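Local coordinates for protein 1,4-dihydroxy-2-naphthoyl-CoA hydrolase (Escherichia coli, PDB 1VH5) that hydrolyses 1,4-dihydroxy-2-naphthoyl-CoA to 1,4-dihydroxy-2-naphthoate on the route to menaquinone, and also cleaves a wide range of other acyl-CoA thioesters, at residues Gly53-Glu65 with Ile87-Arg101. Residues are numbered along the deposited sequence; the frame is centred on the assembly and turned at random.
Sequences GLLHGGASVVLAE and INANHVRSAREGRVR
Val61 and Ile87 lie alongside one another, pointing opposite ways, CG1 of Val61 3.9 Å from CD1 of Ile87, and they show how a hotdog helix beds on its sheet. The other Val61 branch, CG2, rests on CB of Ala89. With CG1 anti to the backbone N (chi1 -172°), the long branch of Ile87 is directed at the helix, and CD1 comes to 3.7 Å from CB of Glu65, with OE1 of that glutamate equally near and Ala64 CB a little farther off. Cut back to an alanine, Ile87 would probably leave a gap facing Val61 and Ala64 and take away the apolar contact along OE1 of Glu65. Farther along, Leu55 CD2 meets Val100 CG1 tip to tip, while Leu63 CD2 packs on Val100 CG2 at 4.0 Å.

Polar contacts join the residues leading into the helix, and its first turn, to strand 87-91 and the loop after it. Leu55 N donates to Ala95 O (2.8 Å) in a nearly straight bond of 170°, and one water links Leu55 O to Ala95 N. A second water joins Ser60 OG to His91 ND1. Close packing sets the His91 ring obliquely against Gly57, CE1 3.3 Å from its carbonyl O; a side chain at Gly57 would collide with NE2.

That NE2 hydrogen-bonds OE1 of Glu65 of the second subunit, and Glu65 OE1 here makes the matching hydrogen bond with His91 NE2 of that subunit. With Glu65 the inferred nucleophile or proton acceptor and His91 substrate-binding, this is the helix-on-sheet hotdog core of a PaaI-family thioesterase, its active sites built across the dimer interface.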
# COMPACT_ATOMS: atom_id res chain seq x y z
N GLY A 53 14.53 3.54 7.72
CA GLY A 53 14.01 4.46 8.72
C GLY A 53 13.04 5.52 8.20
O GLY A 53 12.67 6.41 8.93
N LEU A 54 12.66 5.43 6.93
CA LEU A 54 11.68 6.34 6.38
C LEU A 54 10.32 5.66 6.27
O LEU A 54 10.24 4.44 6.21
CB LEU A 54 12.08 6.81 4.99
CG LEU A 54 13.48 7.40 4.83
CD1 LEU A 54 13.79 7.82 3.39
CD2 LEU A 54 13.67 8.58 5.74
N LEU A 55 9.26 6.46 6.20
CA LEU A 55 7.94 5.90 5.96
C LEU A 55 7.92 5.05 4.71
O LEU A 55 8.39 5.49 3.64
CB LEU A 55 6.96 7.06 5.78
CG LEU A 55 5.50 6.67 5.51
CD1 LEU A 55 4.84 5.85 6.59
CD2 LEU A 55 4.78 8.03 5.22
N HIS A 56 7.38 3.85 4.83
CA HIS A 56 7.29 2.91 3.73
C HIS A 56 6.23 3.44 2.75
O HIS A 56 5.12 3.77 3.15
CB HIS A 56 6.85 1.57 4.30
CG HIS A 56 7.08 0.40 3.38
ND1 HIS A 56 6.40 0.24 2.19
CD2 HIS A 56 7.81 -0.73 3.57
CE1 HIS A 56 6.77 -0.92 1.64
NE2 HIS A 56 7.63 -1.52 2.46
N GLY A 57 6.53 3.44 1.45
CA GLY A 57 5.58 3.89 0.43
C GLY A 57 4.29 3.08 0.48
O GLY A 57 3.19 3.60 0.24
N GLY A 58 4.42 1.78 0.80
CA GLY A 58 3.22 0.98 0.98
C GLY A 58 2.34 1.39 2.14
O GLY A 58 1.11 1.24 2.06
N ALA A 59 2.95 1.86 3.22
CA ALA A 59 2.16 2.34 4.35
C ALA A 59 1.32 3.57 3.98
O ALA A 59 0.17 3.67 4.35
CB ALA A 59 3.08 2.67 5.54
N SER A 60 1.89 4.45 3.16
CA SER A 60 1.14 5.60 2.65
C SER A 60 -0.08 5.11 1.88
O SER A 60 -1.16 5.66 2.00
CB SER A 60 1.97 6.45 1.74
OG SER A 60 3.02 7.08 2.44
N VAL A 61 0.09 4.06 1.09
CA VAL A 61 -1.03 3.50 0.31
C VAL A 61 -2.03 2.80 1.22
O VAL A 61 -3.24 2.88 1.00
CB VAL A 61 -0.51 2.61 -0.85
CG1 VAL A 61 -1.71 2.03 -1.62
CG2 VAL A 61 0.39 3.42 -1.79
N VAL A 62 -1.56 2.11 2.25
CA VAL A 62 -2.50 1.59 3.25
C VAL A 62 -3.37 2.73 3.82
O VAL A 62 -4.59 2.61 3.92
CB VAL A 62 -1.80 0.87 4.41
CG1 VAL A 62 -2.83 0.47 5.48
CG2 VAL A 62 -1.07 -0.40 3.91
N LEU A 63 -2.74 3.83 4.18
CA LEU A 63 -3.48 4.97 4.73
C LEU A 63 -4.50 5.48 3.69
O LEU A 63 -5.72 5.64 4.00
CB LEU A 63 -2.52 6.07 5.21
CG LEU A 63 -3.21 7.35 5.73
CD1 LEU A 63 -4.08 7.06 6.97
CD2 LEU A 63 -2.15 8.39 6.06
N ALA A 64 -4.05 5.69 2.45
CA ALA A 64 -4.93 6.21 1.40
C ALA A 64 -6.10 5.27 1.17
O ALA A 64 -7.25 5.73 1.06
CB ALA A 64 -4.16 6.43 0.10
N GLU A 65 -5.84 3.97 1.04
CA GLU A 65 -6.92 3.04 0.74
C GLU A 65 -7.86 2.92 1.94
O GLU A 65 -9.07 2.75 1.76
CB GLU A 65 -6.38 1.65 0.32
CG GLU A 65 -7.50 0.71 -0.11
CD GLU A 65 -7.14 -0.26 -1.19
OE1 GLU A 65 -6.13 -0.07 -1.92
OE2 GLU A 65 -7.90 -1.24 -1.29
N ILE A 87 -5.71 1.48 -7.29
CA ILE A 87 -5.14 2.56 -6.52
C ILE A 87 -3.79 2.91 -7.12
O ILE A 87 -3.07 2.02 -7.61
CB ILE A 87 -5.04 2.15 -5.05
CG1 ILE A 87 -4.63 3.33 -4.17
CG2 ILE A 87 -4.07 0.93 -4.85
CD1 ILE A 87 -5.17 3.37 -2.78
N ASN A 88 -3.45 4.20 -7.10
CA ASN A 88 -2.18 4.65 -7.63
C ASN A 88 -1.67 5.77 -6.76
O ASN A 88 -2.45 6.45 -6.08
CB ASN A 88 -2.31 5.05 -9.10
CG ASN A 88 -3.32 6.14 -9.29
OD1 ASN A 88 -3.06 7.29 -8.96
ND2 ASN A 88 -4.50 5.78 -9.78
N ALA A 89 -0.35 5.95 -6.73
CA ALA A 89 0.26 6.96 -5.86
C ALA A 89 1.58 7.40 -6.40
O ALA A 89 2.34 6.57 -6.94
CB ALA A 89 0.42 6.43 -4.42
N ASN A 90 1.85 8.68 -6.21
CA ASN A 90 3.18 9.20 -6.37
C ASN A 90 3.81 9.55 -5.03
O ASN A 90 3.20 10.26 -4.21
CB ASN A 90 3.13 10.44 -7.23
CG ASN A 90 4.42 10.76 -7.78
OD1 ASN A 90 5.28 11.27 -7.07
ND2 ASN A 90 4.63 10.38 -9.09
N HIS A 91 5.05 9.11 -4.82
CA HIS A 91 5.76 9.38 -3.57
C HIS A 91 6.68 10.58 -3.80
O HIS A 91 7.67 10.48 -4.53
CB HIS A 91 6.63 8.15 -3.21
CG HIS A 91 5.84 6.88 -3.04
ND1 HIS A 91 4.76 6.79 -2.18
CD2 HIS A 91 6.00 5.66 -3.59
CE1 HIS A 91 4.28 5.56 -2.22
NE2 HIS A 91 5.02 4.85 -3.06
N VAL A 92 6.31 11.73 -3.25
CA VAL A 92 7.04 12.97 -3.57
C VAL A 92 7.99 13.47 -2.52
O VAL A 92 8.91 14.24 -2.84
CB VAL A 92 6.14 14.10 -4.05
CG1 VAL A 92 5.52 13.74 -5.40
CG2 VAL A 92 5.09 14.43 -3.04
N ARG A 93 7.79 13.06 -1.27
CA ARG A 93 8.69 13.45 -0.20
C ARG A 93 8.68 12.37 0.87
O ARG A 93 7.62 11.80 1.17
CB ARG A 93 8.25 14.79 0.38
CG ARG A 93 9.07 15.28 1.61
CD ARG A 93 8.53 16.57 2.24
NE ARG A 93 8.76 17.75 1.40
CZ ARG A 93 9.88 18.48 1.43
NH1 ARG A 93 9.99 19.53 0.64
NH2 ARG A 93 10.88 18.14 2.23
N SER A 94 9.84 12.08 1.43
CA SER A 94 9.93 11.12 2.52
C SER A 94 9.46 11.70 3.83
O SER A 94 9.35 12.93 3.98
CB SER A 94 11.36 10.61 2.64
OG SER A 94 12.21 11.67 3.06
N ALA A 95 9.13 10.83 4.77
CA ALA A 95 8.80 11.26 6.14
C ALA A 95 9.55 10.33 7.09
O ALA A 95 9.80 9.18 6.76
CB ALA A 95 7.31 11.20 6.38
N ARG A 96 9.91 10.81 8.28
CA ARG A 96 10.75 10.01 9.15
C ARG A 96 10.30 9.97 10.59
O ARG A 96 10.83 9.19 11.37
CB ARG A 96 12.21 10.49 9.07
CG ARG A 96 12.49 11.80 9.85
CD ARG A 96 13.01 11.54 11.26
NE ARG A 96 13.95 12.54 11.77
CZ ARG A 96 14.43 12.51 13.01
NH1 ARG A 96 15.28 13.45 13.42
NH2 ARG A 96 14.07 11.54 13.85
N GLU A 97 9.32 10.81 10.93
CA GLU A 97 8.88 10.90 12.33
C GLU A 97 7.51 11.55 12.43
O GLU A 97 6.93 11.98 11.42
CB GLU A 97 9.89 11.66 13.17
CG GLU A 97 9.95 13.13 12.81
CD GLU A 97 11.24 13.82 13.21
OE1 GLU A 97 11.73 13.59 14.34
OE2 GLU A 97 11.75 14.61 12.39
N GLY A 98 6.97 11.55 13.64
CA GLY A 98 5.64 12.07 13.88
C GLY A 98 4.55 11.25 13.23
O GLY A 98 4.66 10.04 13.12
N ARG A 99 3.48 11.93 12.84
CA ARG A 99 2.35 11.29 12.19
C ARG A 99 2.14 11.97 10.88
O ARG A 99 2.34 13.18 10.79
CB ARG A 99 1.07 11.39 13.03
CG ARG A 99 1.17 10.71 14.40
CD ARG A 99 -0.10 10.82 15.22
NE ARG A 99 -1.22 10.05 14.65
CZ ARG A 99 -1.42 8.77 14.85
NH1 ARG A 99 -2.46 8.16 14.32
NH2 ARG A 99 -0.57 8.07 15.62
N VAL A 100 1.75 11.21 9.88
CA VAL A 100 1.32 11.82 8.62
C VAL A 100 -0.19 11.85 8.55
O VAL A 100 -0.85 11.11 9.26
CB VAL A 100 1.89 11.07 7.36
CG1 VAL A 100 3.40 11.26 7.30
CG2 VAL A 100 1.47 9.60 7.32
N ARG A 101 -0.71 12.78 7.75
CA ARG A 101 -2.15 12.97 7.65
C ARG A 101 -2.65 12.80 6.22
O ARG A 101 -2.16 13.49 5.32
CB ARG A 101 -2.52 14.36 8.16
CG ARG A 101 -4.05 14.66 8.14
CD ARG A 101 -4.38 16.11 8.55
NE ARG A 101 -3.98 16.32 9.93
CZ ARG A 101 -4.79 16.20 10.96
NH1 ARG A 101 -4.31 16.34 12.20
NH2 ARG A 101 -6.07 15.92 10.78
O HOH W 1 9.20 8.07 3.26
O HOH W 2 4.77 7.86 0.48